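Local coordinates for protein fibrillarin-like rRNA/tRNA 2'-O-methyltransferase (Methanocaldococcus jannaschii, PDB 1FBN) that probably transfers methyl groups from S-adenosyl-L-methionine to ribose 2'-hydroxyls of rRNA and tRNA, at sites chosen by a guide RNA in box C/D particles, at residues Ile51-Pro54 / Asn55-Lys58; Arg109-Arg112 / Glu113-Ala117; Ile161-Ala164 / Lys165-Lys169; Glu195-Glu198 / Ile199-Gly203. All blocks are in the same frame, centred on the assembly; numbering follows the deposited sequence.

Contact 1 (Ile51-Pro54 / Asn55-Lys58); sequences IWNP and NKSK
The backbone from Asn53 to Ser57 folds into a type I beta turn with Pro54 and Asn55 at its corners, in which the carbonyl O of Asn53 receives Lys56 N at 3.0 Å and, more weakly, Ser57 N. This turn ends the loop between strand 47-51 and helix 58-64 and delivers Ser57 to the N-cap of that helix, so it joins the antiparallel sheet of the N-terminal part to the methyltransferase part of the chain. An Asx turn is built over it: the side-chain OD1 of Asn53 reaches past Pro54 to accept Asn55 N at 2.9 Å, the donor lying well above the carbonyl plane. The same oxygen takes a second bond, from Asn55 ND2 at 3.1 Å, and this one arrives in the carbonyl plane on a lone pair. The two amide planes stand at 90° to each other, and Asn53 OD1 is gripped by a backbone and a side-chain N-H of the same residue. The Asn53 ND2 runs alongside the Lys56 chain, 3.7 Å from CD. With CG anti to the backbone N (chi1 -160°), the Trp52 indole swings toward the far end of the turn. There it is buried between the sheet and helix 58-64, stacked with His91. Ser57 OG caps the helix through a weak bond from Ala60 N and is hydrogen-bonded to Thr88 OG1, a residue predicted to bind S-adenosyl-L-methionine. That hydroxyl also meets the edge of the indole near the ring plane, where Trp52 NE1 gives it a weak, bent hydrogen bond of 2.9 Å.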
loop_
_atom_site.group_PDB
_atom_site.type_symbol
_atom_site.label_atom_id
_atom_site.label_comp_id
_atom_site.label_asym_id
_atom_site.label_seq_id
_atom_site.Cartn_x
_atom_site.Cartn_y
_atom_site.Cartn_z
ATOM N N ILE A 51 11.708 -1.042 10.793
ATOM C CA ILE A 51 12.190 -1.729 9.600
ATOM C C ILE A 51 10.987 -2.330 8.876
ATOM O O ILE A 51 10.255 -3.146 9.431
ATOM C CB ILE A 51 13.221 -2.828 9.959
ATOM C CG1 ILE A 51 14.465 -2.194 10.597
ATOM C CG2 ILE A 51 13.597 -3.644 8.731
ATOM C CD1 ILE A 51 15.151 -1.132 9.751
ATOM N N TRP A 52 10.784 -1.869 7.647
ATOM C CA TRP A 52 9.672 -2.278 6.787
ATOM C C TRP A 52 10.033 -3.533 5.982
ATOM O O TRP A 52 10.623 -3.445 4.906
ATOM C CB TRP A 52 9.355 -1.103 5.858
ATOM C CG TRP A 52 8.002 -1.094 5.218
ATOM C CD1 TRP A 52 7.043 -2.071 5.270
ATOM C CD2 TRP A 52 7.466 -0.047 4.401
ATOM N NE1 TRP A 52 5.945 -1.693 4.528
ATOM C CE2 TRP A 52 6.179 -0.456 3.985
ATOM C CE3 TRP A 52 7.954 1.199 3.979
ATOM C CZ2 TRP A 52 5.370 0.339 3.163
ATOM C CZ3 TRP A 52 7.147 1.991 3.161
ATOM C CH2 TRP A 52 5.869 1.555 2.763
ATOM N N ASN A 53 9.638 -4.691 6.499
ATOM C CA ASN A 53 9.934 -5.986 5.882
ATOM C C ASN A 53 9.217 -6.265 4.548
ATOM O O ASN A 53 7.995 -6.415 4.512
ATOM C CB ASN A 53 9.625 -7.101 6.894
ATOM C CG ASN A 53 10.221 -8.452 6.505
ATOM O OD1 ASN A 53 10.603 -8.683 5.358
ATOM N ND2 ASN A 53 10.298 -9.354 7.475
ATOM N N PRO A 54 9.979 -6.365 3.439
ATOM C CA PRO A 54 9.431 -6.634 2.103
ATOM C C PRO A 54 8.816 -8.028 1.973
ATOM O O PRO A 54 8.024 -8.280 1.071
ATOM C CB PRO A 54 10.651 -6.471 1.195
ATOM C CG PRO A 54 11.793 -6.847 2.082
ATOM C CD PRO A 54 11.435 -6.151 3.365
ATOM N N ASN A 55 9.205 -8.936 2.864
ATOM C CA ASN A 55 8.671 -10.296 2.862
ATOM C C ASN A 55 7.287 -10.320 3.512
ATOM O O ASN A 55 6.542 -11.290 3.373
ATOM C CB ASN A 55 9.600 -11.237 3.633
ATOM C CG ASN A 55 10.949 -11.396 2.974
ATOM O OD1 ASN A 55 11.070 -12.048 1.938
ATOM N ND2 ASN A 55 11.977 -10.806 3.575
ATOM N N LYS A 56 6.960 -9.253 4.237
ATOM C CA LYS A 56 5.681 -9.133 4.931
ATOM C C LYS A 56 4.787 -8.016 4.387
ATOM O O LYS A 56 3.606 -7.951 4.718
ATOM C CB LYS A 56 5.919 -8.936 6.434
ATOM C CG LYS A 56 6.083 -10.238 7.213
ATOM C CD LYS A 56 7.189 -11.115 6.639
ATOM C CE LYS A 56 6.995 -12.592 6.990
ATOM N NZ LYS A 56 7.930 -13.489 6.236
ATOM N N SER A 57 5.346 -7.162 3.533
ATOM C CA SER A 57 4.606 -6.045 2.952
ATOM C C SER A 57 4.908 -5.878 1.463
ATOM O O SER A 57 6.047 -5.604 1.078
ATOM C CB SER A 57 4.943 -4.754 3.703
ATOM O OG SER A 57 4.329 -3.620 3.105
ATOM N N LYS A 58 3.879 -6.018 0.632
ATOM C CA LYS A 58 4.030 -5.886 -0.815
ATOM C C LYS A 58 4.490 -4.486 -1.242
ATOM O O LYS A 58 5.169 -4.335 -2.263
ATOM C CB LYS A 58 2.727 -6.252 -1.532
ATOM C CG LYS A 58 2.293 -7.699 -1.344
ATOM C CD LYS A 58 1.055 -8.017 -2.173
ATOM C CE LYS A 58 0.466 -9.361 -1.789
ATOM N NZ LYS A 58 -0.004 -9.352 -0.369
#

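Contact 2 (Arg109-Arg112 / Glu113-Ala117); sequences RIMR and ELLDA
Met111, present as selenomethionine, meets Leu114 and Leu115 one turn further along helix 108-117, the crossover helix of a beta-alpha-beta unit between the parallel strands 100-105 and 124-128 in the Rossmann-like sheet of the methyltransferase fold. The apolar contacts come first. Met111 has CG anti to its own backbone nitrogen (chi1 -170°) and then bends at chi2 and chi3, which carries the selenium across the tips of both leucines: SE lies 3.7 Å from Leu115 CD1 and 4.1 Å from Leu114 CD2. Met111 slants across each leucine. Met111 and Leu114 are buried against strand 100-105, on Glu105, with Leu114 also on Ala103; Leu115 is exposed, though with Met111 it touches Pro126. Since Glu105 is predicted to bind S-adenosyl-L-methionine, Met111 and Leu114 pack against a residue of the predicted cofactor site. Backbone bonds form the second group. Leu114 N to Ile110 O (2.9 Å) and Leu115 N to Met111 O (2.8 Å) are firm, Asp116 N to Arg112 O is longer, and Glu113 N to Arg109 O is weak at 3.4 Å. Charged side chains make the third group, on the exposed side of the helix. Arg112 NH1 lies 3.7 Å above one face of the Arg109 guanidinium, offset toward its rim, while Arg109 NH1 and Glu113 OE2 are 6.9 Å apart, too far for a salt bridge. The carboxylate of Glu113 stretches outward on an extended chain, and it is the methylene CG that touches the helix, 3.2 Å from Arg109 O.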
loop_
_atom_site.group_PDB
_atom_site.type_symbol
_atom_site.label_atom_id
_atom_site.label_comp_id
_atom_site.label_asym_id
_atom_site.label_seq_id
_atom_site.Cartn_x
_atom_site.Cartn_y
_atom_site.Cartn_z
ATOM N N ARG A 109 -13.640 -10.496 11.670
ATOM C CA ARG A 109 -12.453 -11.110 12.266
ATOM C C ARG A 109 -11.158 -10.510 11.733
ATOM O O ARG A 109 -10.149 -10.500 12.437
ATOM C CB ARG A 109 -12.473 -12.627 12.089
ATOM C CG ARG A 109 -13.489 -13.296 12.990
ATOM C CD ARG A 109 -13.612 -14.780 12.718
ATOM N NE ARG A 109 -14.272 -15.446 13.835
ATOM C CZ ARG A 109 -13.643 -15.863 14.931
ATOM N NH1 ARG A 109 -12.331 -15.694 15.058
ATOM N NH2 ARG A 109 -14.333 -16.418 15.918
ATOM N N ILE A 110 -11.183 -10.021 10.493
ATOM C CA ILE A 110 -10.006 -9.372 9.918
ATOM C C ILE A 110 -9.913 -7.961 10.499
ATOM O O ILE A 110 -8.825 -7.491 10.838
ATOM C CB ILE A 110 -10.059 -9.300 8.374
ATOM C CG1 ILE A 110 -9.810 -10.685 7.780
ATOM C CG2 ILE A 110 -8.995 -8.333 7.852
ATOM C CD1 ILE A 110 -9.810 -10.698 6.280
HETATM N N MSE A 111 -11.062 -7.301 10.636
HETATM C CA MSE A 111 -11.106 -5.953 11.198
HETATM C C MSE A 111 -10.678 -5.997 12.666
HETATM O O MSE A 111 -10.070 -5.056 13.176
HETATM C CB MSE A 111 -12.516 -5.356 11.081
HETATM C CG MSE A 111 -12.588 -3.866 11.413
HETATM SE SE MSE A 111 -11.579 -2.888 10.280
HETATM C CE MSE A 111 -12.758 -2.637 9.024
ATOM N N ARG A 112 -10.987 -7.102 13.335
ATOM C CA ARG A 112 -10.630 -7.280 14.738
ATOM C C ARG A 112 -9.106 -7.299 14.875
ATOM O O ARG A 112 -8.542 -6.640 15.750
ATOM C CB ARG A 112 -11.224 -8.589 15.259
ATOM C CG ARG A 112 -11.265 -8.711 16.764
ATOM C CD ARG A 112 -11.863 -10.050 17.171
ATOM N NE ARG A 112 -13.203 -10.243 16.622
ATOM C CZ ARG A 112 -13.807 -11.424 16.497
ATOM N NH1 ARG A 112 -13.196 -12.538 16.882
ATOM N NH2 ARG A 112 -15.026 -11.490 15.977
ATOM N N GLU A 113 -8.445 -8.036 13.983
ATOM C CA GLU A 113 -6.989 -8.141 13.990
ATOM C C GLU A 113 -6.352 -6.814 13.595
ATOM O O GLU A 113 -5.371 -6.382 14.206
ATOM C CB GLU A 113 -6.527 -9.249 13.043
ATOM C CG GLU A 113 -7.099 -10.613 13.387
ATOM C CD GLU A 113 -6.505 -11.736 12.556
ATOM O OE1 GLU A 113 -6.149 -11.503 11.377
ATOM O OE2 GLU A 113 -6.402 -12.862 13.087
ATOM N N LEU A 114 -6.925 -6.163 12.585
ATOM C CA LEU A 114 -6.416 -4.878 12.125
ATOM C C LEU A 114 -6.516 -3.838 13.244
ATOM O O LEU A 114 -5.614 -3.023 13.430
ATOM C CB LEU A 114 -7.187 -4.411 10.887
ATOM C CG LEU A 114 -6.809 -3.055 10.273
ATOM C CD1 LEU A 114 -5.324 -2.992 9.953
ATOM C CD2 LEU A 114 -7.632 -2.824 9.019
ATOM N N LEU A 115 -7.608 -3.896 14.001
ATOM C CA LEU A 115 -7.839 -2.981 15.114
ATOM C C LEU A 115 -6.849 -3.188 16.258
ATOM O O LEU A 115 -6.484 -2.233 16.939
ATOM C CB LEU A 115 -9.275 -3.119 15.630
ATOM C CG LEU A 115 -10.307 -2.122 15.098
ATOM C CD1 LEU A 115 -10.193 -1.969 13.598
ATOM C CD2 LEU A 115 -11.697 -2.573 15.495
ATOM N N ASP A 116 -6.413 -4.431 16.462
ATOM C CA ASP A 116 -5.459 -4.745 17.524
ATOM C C ASP A 116 -4.032 -4.321 17.161
ATOM O O ASP A 116 -3.282 -3.832 18.011
ATOM C CB ASP A 116 -5.492 -6.241 17.854
ATOM C CG ASP A 116 -6.853 -6.701 18.368
ATOM O OD1 ASP A 116 -7.519 -5.936 19.103
ATOM O OD2 ASP A 116 -7.257 -7.837 18.036
ATOM N N ALA A 117 -3.672 -4.502 15.895
ATOM C CA ALA A 117 -2.344 -4.146 15.410
ATOM C C ALA A 117 -2.165 -2.641 15.218
ATOM O O ALA A 117 -1.100 -2.099 15.510
ATOM C CB ALA A 117 -2.056 -4.876 14.116
#

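Contact 3 (Ile161-Ala164 / Lys165-Lys169); sequences IKNA and KWFLK
The Phe167 ring has Trp166 CB over the centre of one face, 3.7 Å above its plane, and Asn163 OD1 in plane at its edge, 3.8 Å from CE2; the Tyr137 ring also meets it, the planes at about 15°. The amide of Asn163 runs beside the Phe167 ring, their planes 39° apart, and both groups point the same way into the buried side of the helix. There OD1 is hydrogen-bonded to Tyr137 OH, and ND2 to the carbonyls of Ile159 and Ala131. The amide is therefore gripped at both ends, next to a residue predicted to bind S-adenosyl-L-methionine. Lys162 O, which accepts Trp166 N, also lies in plane at the indole edge, 3.1 Å from Trp166 CD1; the indole CG sits anti to the carbonyl carbon (chi1 -82°), which lays the ring back along the preceding turn. These residues form the last turns of helix 156-167, packed on the central sheet of the Rossmann-like methyltransferase fold, just where the chain passes into strand 168-169. Phe167 N still bonds Asn163 O at 2.8 Å. Leu168 has left helical angles, yet its N reaches Ala164 O at 2.9 Å, with its CB against Ala164 CB. Toward strand 220-227, where Lys165 touches Trp227, Lys165 CE lies alongside Ile161 CG2 at 3.8 Å.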
loop_
_atom_site.group_PDB
_atom_site.type_symbol
_atom_site.label_atom_id
_atom_site.label_comp_id
_atom_site.label_asym_id
_atom_site.label_seq_id
_atom_site.Cartn_x
_atom_site.Cartn_y
_atom_site.Cartn_z
ATOM N N ILE A 161 -11.173 0.600 -10.282
ATOM C CA ILE A 161 -11.818 1.560 -11.179
ATOM C C ILE A 161 -13.096 2.097 -10.560
ATOM O O ILE A 161 -13.347 3.300 -10.590
ATOM C CB ILE A 161 -12.137 0.925 -12.559
ATOM C CG1 ILE A 161 -10.838 0.616 -13.308
ATOM C CG2 ILE A 161 -13.016 1.858 -13.391
ATOM C CD1 ILE A 161 -11.031 -0.244 -14.536
ATOM N N LYS A 162 -13.881 1.202 -9.967
ATOM C CA LYS A 162 -15.139 1.576 -9.328
ATOM C C LYS A 162 -14.878 2.530 -8.156
ATOM O O LYS A 162 -15.550 3.552 -8.009
ATOM C CB LYS A 162 -15.865 0.321 -8.841
ATOM C CG LYS A 162 -17.353 0.501 -8.634
ATOM C CD LYS A 162 -18.010 -0.779 -8.127
ATOM C CE LYS A 162 -17.782 -1.948 -9.063
ATOM N NZ LYS A 162 -18.444 -3.170 -8.547
ATOM N N ASN A 163 -13.876 2.206 -7.346
ATOM C CA ASN A 163 -13.522 3.034 -6.202
ATOM C C ASN A 163 -12.868 4.351 -6.612
ATOM O O ASN A 163 -12.994 5.351 -5.909
ATOM C CB ASN A 163 -12.629 2.253 -5.240
ATOM C CG ASN A 163 -13.423 1.328 -4.335
ATOM O OD1 ASN A 163 -13.759 1.694 -3.207
ATOM N ND2 ASN A 163 -13.742 0.133 -4.827
ATOM N N ALA A 164 -12.181 4.347 -7.753
ATOM C CA ALA A 164 -11.528 5.548 -8.267
ATOM C C ALA A 164 -12.590 6.554 -8.718
ATOM O O ALA A 164 -12.478 7.751 -8.441
ATOM C CB ALA A 164 -10.604 5.196 -9.424
ATOM N N LYS A 165 -13.625 6.059 -9.397
ATOM C CA LYS A 165 -14.721 6.906 -9.871
ATOM C C LYS A 165 -15.380 7.583 -8.678
ATOM O O LYS A 165 -15.654 8.779 -8.701
ATOM C CB LYS A 165 -15.785 6.080 -10.606
ATOM C CG LYS A 165 -15.391 5.531 -11.974
ATOM C CD LYS A 165 -16.540 4.677 -12.519
ATOM C CE LYS A 165 -16.203 3.970 -13.824
ATOM N NZ LYS A 165 -16.103 4.915 -14.962
ATOM N N TRP A 166 -15.617 6.807 -7.628
ATOM C CA TRP A 166 -16.249 7.320 -6.427
ATOM C C TRP A 166 -15.397 8.233 -5.555
ATOM O O TRP A 166 -15.842 9.319 -5.186
ATOM C CB TRP A 166 -16.758 6.162 -5.562
ATOM C CG TRP A 166 -18.075 5.624 -5.999
ATOM C CD1 TRP A 166 -18.294 4.600 -6.873
ATOM C CD2 TRP A 166 -19.372 6.099 -5.602
ATOM N NE1 TRP A 166 -19.645 4.409 -7.050
ATOM C CE2 TRP A 166 -20.330 5.316 -6.284
ATOM C CE3 TRP A 166 -19.816 7.114 -4.739
ATOM C CZ2 TRP A 166 -21.709 5.514 -6.132
ATOM C CZ3 TRP A 166 -21.187 7.311 -4.588
ATOM C CH2 TRP A 166 -22.116 6.513 -5.282
ATOM N N PHE A 167 -14.160 7.819 -5.279
ATOM C CA PHE A 167 -13.290 8.559 -4.367
ATOM C C PHE A 167 -11.984 9.199 -4.837
ATOM O O PHE A 167 -11.493 10.120 -4.184
ATOM C CB PHE A 167 -12.963 7.659 -3.172
ATOM C CG PHE A 167 -14.157 6.958 -2.603
ATOM C CD1 PHE A 167 -15.151 7.673 -1.948
ATOM C CD2 PHE A 167 -14.308 5.588 -2.752
ATOM C CE1 PHE A 167 -16.282 7.029 -1.450
ATOM C CE2 PHE A 167 -15.433 4.936 -2.259
ATOM C CZ PHE A 167 -16.423 5.658 -1.607
ATOM N N LEU A 168 -11.416 8.739 -5.944
ATOM C CA LEU A 168 -10.136 9.284 -6.380
ATOM C C LEU A 168 -10.165 10.630 -7.103
ATOM O O LEU A 168 -10.843 10.798 -8.118
ATOM C CB LEU A 168 -9.370 8.241 -7.194
ATOM C CG LEU A 168 -7.868 8.461 -7.375
ATOM C CD1 LEU A 168 -7.195 8.706 -6.029
ATOM C CD2 LEU A 168 -7.275 7.245 -8.056
ATOM N N LYS A 169 -9.413 11.587 -6.560
ATOM C CA LYS A 169 -9.301 12.926 -7.131
ATOM C C LYS A 169 -8.668 12.806 -8.505
ATOM O O LYS A 169 -7.897 11.880 -8.748
ATOM C CB LYS A 169 -8.376 13.797 -6.273
ATOM C CG LYS A 169 -8.856 14.073 -4.864
ATOM C CD LYS A 169 -7.844 14.922 -4.124
ATOM C CE LYS A 169 -8.335 15.288 -2.743
ATOM N NZ LYS A 169 -7.298 16.063 -2.013
#

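Contact 4 (Glu195-Glu198 / Ile199-Gly203)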
loop_
_atom_site.group_PDB
_atom_site.type_symbol
_atom_site.label_atom_id
_atom_site.label_comp_id
_atom_site.label_asym_id
_atom_site.label_seq_id
_atom_site.Cartn_x
_atom_site.Cartn_y
_atom_site.Cartn_z
ATOM N N GLU A 195 -3.000 -7.792 -20.084
ATOM C CA GLU A 195 -4.443 -7.594 -20.174
ATOM C C GLU A 195 -4.977 -6.746 -19.022
ATOM O O GLU A 195 -5.886 -5.944 -19.214
ATOM C CB GLU A 195 -5.161 -8.944 -20.230
ATOM C CG GLU A 195 -4.839 -9.747 -21.490
ATOM C CD GLU A 195 -5.419 -11.155 -21.487
ATOM O OE1 GLU A 195 -5.916 -11.616 -20.438
ATOM O OE2 GLU A 195 -5.368 -11.809 -22.549
ATOM N N GLN A 196 -4.414 -6.927 -17.829
ATOM C CA GLN A 196 -4.826 -6.149 -16.662
ATOM C C GLN A 196 -4.455 -4.687 -16.857
ATOM O O GLN A 196 -5.241 -3.798 -16.542
ATOM C CB GLN A 196 -4.181 -6.694 -15.385
ATOM C CG GLN A 196 -4.769 -8.007 -14.926
ATOM C CD GLN A 196 -6.261 -7.909 -14.660
ATOM O OE1 GLN A 196 -6.693 -7.215 -13.740
ATOM N NE2 GLN A 196 -7.055 -8.605 -15.466
ATOM N N LYS A 197 -3.255 -4.447 -17.379
ATOM C CA LYS A 197 -2.779 -3.094 -17.647
ATOM C C LYS A 197 -3.750 -2.402 -18.612
ATOM O O LYS A 197 -4.120 -1.247 -18.408
ATOM C CB LYS A 197 -1.369 -3.143 -18.243
ATOM C CG LYS A 197 -0.746 -1.784 -18.515
ATOM C CD LYS A 197 0.667 -1.921 -19.062
ATOM C CE LYS A 197 1.217 -0.565 -19.484
ATOM N NZ LYS A 197 2.599 -0.648 -20.038
ATOM N N GLU A 198 -4.197 -3.135 -19.630
ATOM C CA GLU A 198 -5.144 -2.606 -20.613
ATOM C C GLU A 198 -6.486 -2.266 -19.967
ATOM O O GLU A 198 -7.081 -1.236 -20.278
ATOM C CB GLU A 198 -5.360 -3.609 -21.753
ATOM C CG GLU A 198 -4.108 -3.885 -22.577
ATOM C CD GLU A 198 -4.289 -4.998 -23.602
ATOM O OE1 GLU A 198 -5.064 -5.949 -23.347
ATOM O OE2 GLU A 198 -3.634 -4.927 -24.664
ATOM N N ILE A 199 -6.960 -3.135 -19.076
ATOM C CA ILE A 199 -8.227 -2.910 -18.376
ATOM C C ILE A 199 -8.153 -1.631 -17.541
ATOM O O ILE A 199 -9.078 -0.818 -17.559
ATOM C CB ILE A 199 -8.598 -4.109 -17.459
ATOM C CG1 ILE A 199 -8.978 -5.320 -18.315
ATOM C CG2 ILE A 199 -9.738 -3.734 -16.509
ATOM C CD1 ILE A 199 -9.313 -6.563 -17.516
ATOM N N LEU A 200 -7.045 -1.455 -16.825
ATOM C CA LEU A 200 -6.853 -0.269 -15.996
ATOM C C LEU A 200 -6.791 0.998 -16.845
ATOM O O LEU A 200 -7.396 2.012 -16.493
ATOM C CB LEU A 200 -5.581 -0.396 -15.154
ATOM C CG LEU A 200 -5.613 -1.460 -14.052
ATOM C CD1 LEU A 200 -4.249 -1.568 -13.403
ATOM C CD2 LEU A 200 -6.682 -1.117 -13.023
ATOM N N GLU A 201 -6.068 0.934 -17.963
ATOM C CA GLU A 201 -5.935 2.084 -18.857
ATOM C C GLU A 201 -7.272 2.437 -19.497
ATOM O O GLU A 201 -7.623 3.612 -19.602
ATOM C CB GLU A 201 -4.853 1.835 -19.914
ATOM C CG GLU A 201 -3.457 1.720 -19.307
ATOM C CD GLU A 201 -2.346 1.569 -20.334
ATOM O OE1 GLU A 201 -2.421 0.652 -21.181
ATOM O OE2 GLU A 201 -1.378 2.360 -20.269
ATOM N N ALA A 202 -8.032 1.414 -19.881
ATOM C CA ALA A 202 -9.349 1.610 -20.478
ATOM C C ALA A 202 -10.292 2.192 -19.421
ATOM O O ALA A 202 -11.227 2.928 -19.743
ATOM C CB ALA A 202 -9.889 0.285 -20.994
ATOM N N GLY A 203 -10.005 1.880 -18.158
ATOM C CA GLY A 203 -10.812 2.358 -17.047
ATOM C C GLY A 203 -10.581 3.803 -16.644
ATOM O O GLY A 203 -11.390 4.373 -15.911
#
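Helix 189-203 flanks the central sheet of the methyltransferase fold and leads into strand 205-212 at the sheet's edge; the contact lies in its C-terminal part, with Lys197 and Glu201 meeting across one turn. Four regular i to i+4 backbone bonds run through it, of which Ala202 N to Glu198 O is the shortest at 2.8 Å. Beside strand 205-212, where Lys197 and Glu201 both touch Ile207, Lys197 extends fully from a CG set anti to the backbone N (chi1 -178°), crossing Glu201 at a slant. The touching parts are methylenes and carboxylate: CG of Lys197 lies 4.0 Å from Glu201 OE1, while Lys197 NZ stops 5.0 Å short of Glu201 OE2. Glu201 CG itself packs against Lys197 O at 3.2 Å. Nearer helix 156-167, Gln196 bends at chi2 and lies beside Ile199, its amide NE2 3.7 Å from the methyl CD1. Both rest on Ala157, as does Leu200, which also reaches Leu160 and Ile176. Glu198 is salt-bridged to Lys194 and Glu195 to Lys187. The three glutamates of these turns thus meet lysine charge in different ways: Glu195 and Glu198 by direct pairing, Glu201 with Lys197 only at a distance, where the attraction is probably weak and the contact rests mainly on the aliphatic part of the lysine.

Contact 1 is a turn outside regular helix, joining the antiparallel sheet to the methyltransferase part; two side-chain amides bond each other, and a serine hydroxyl joins the indole to Thr88. Contacts 2, 3 and 4 are helix turns, each with a side on the central sheet. Contacts 1, 2 and 3 all touch residues predicted to bind the cofactor; contact 4 lies farther off. Contacts 3 and 4 touch, Ile161 CD1 lying 3.6 Å from Gly203 CA, whereas contact 2 is about 21 Å from contact 4 between nearest atoms but about 11 Å from contact 1. Contact 3 buries an amide beside Phe167; contact 2 buries selenium and Leu114, with Leu115 exposed; contact 4 buries Gln196 and Leu200, leaving Ile199 and Ala202 exposed.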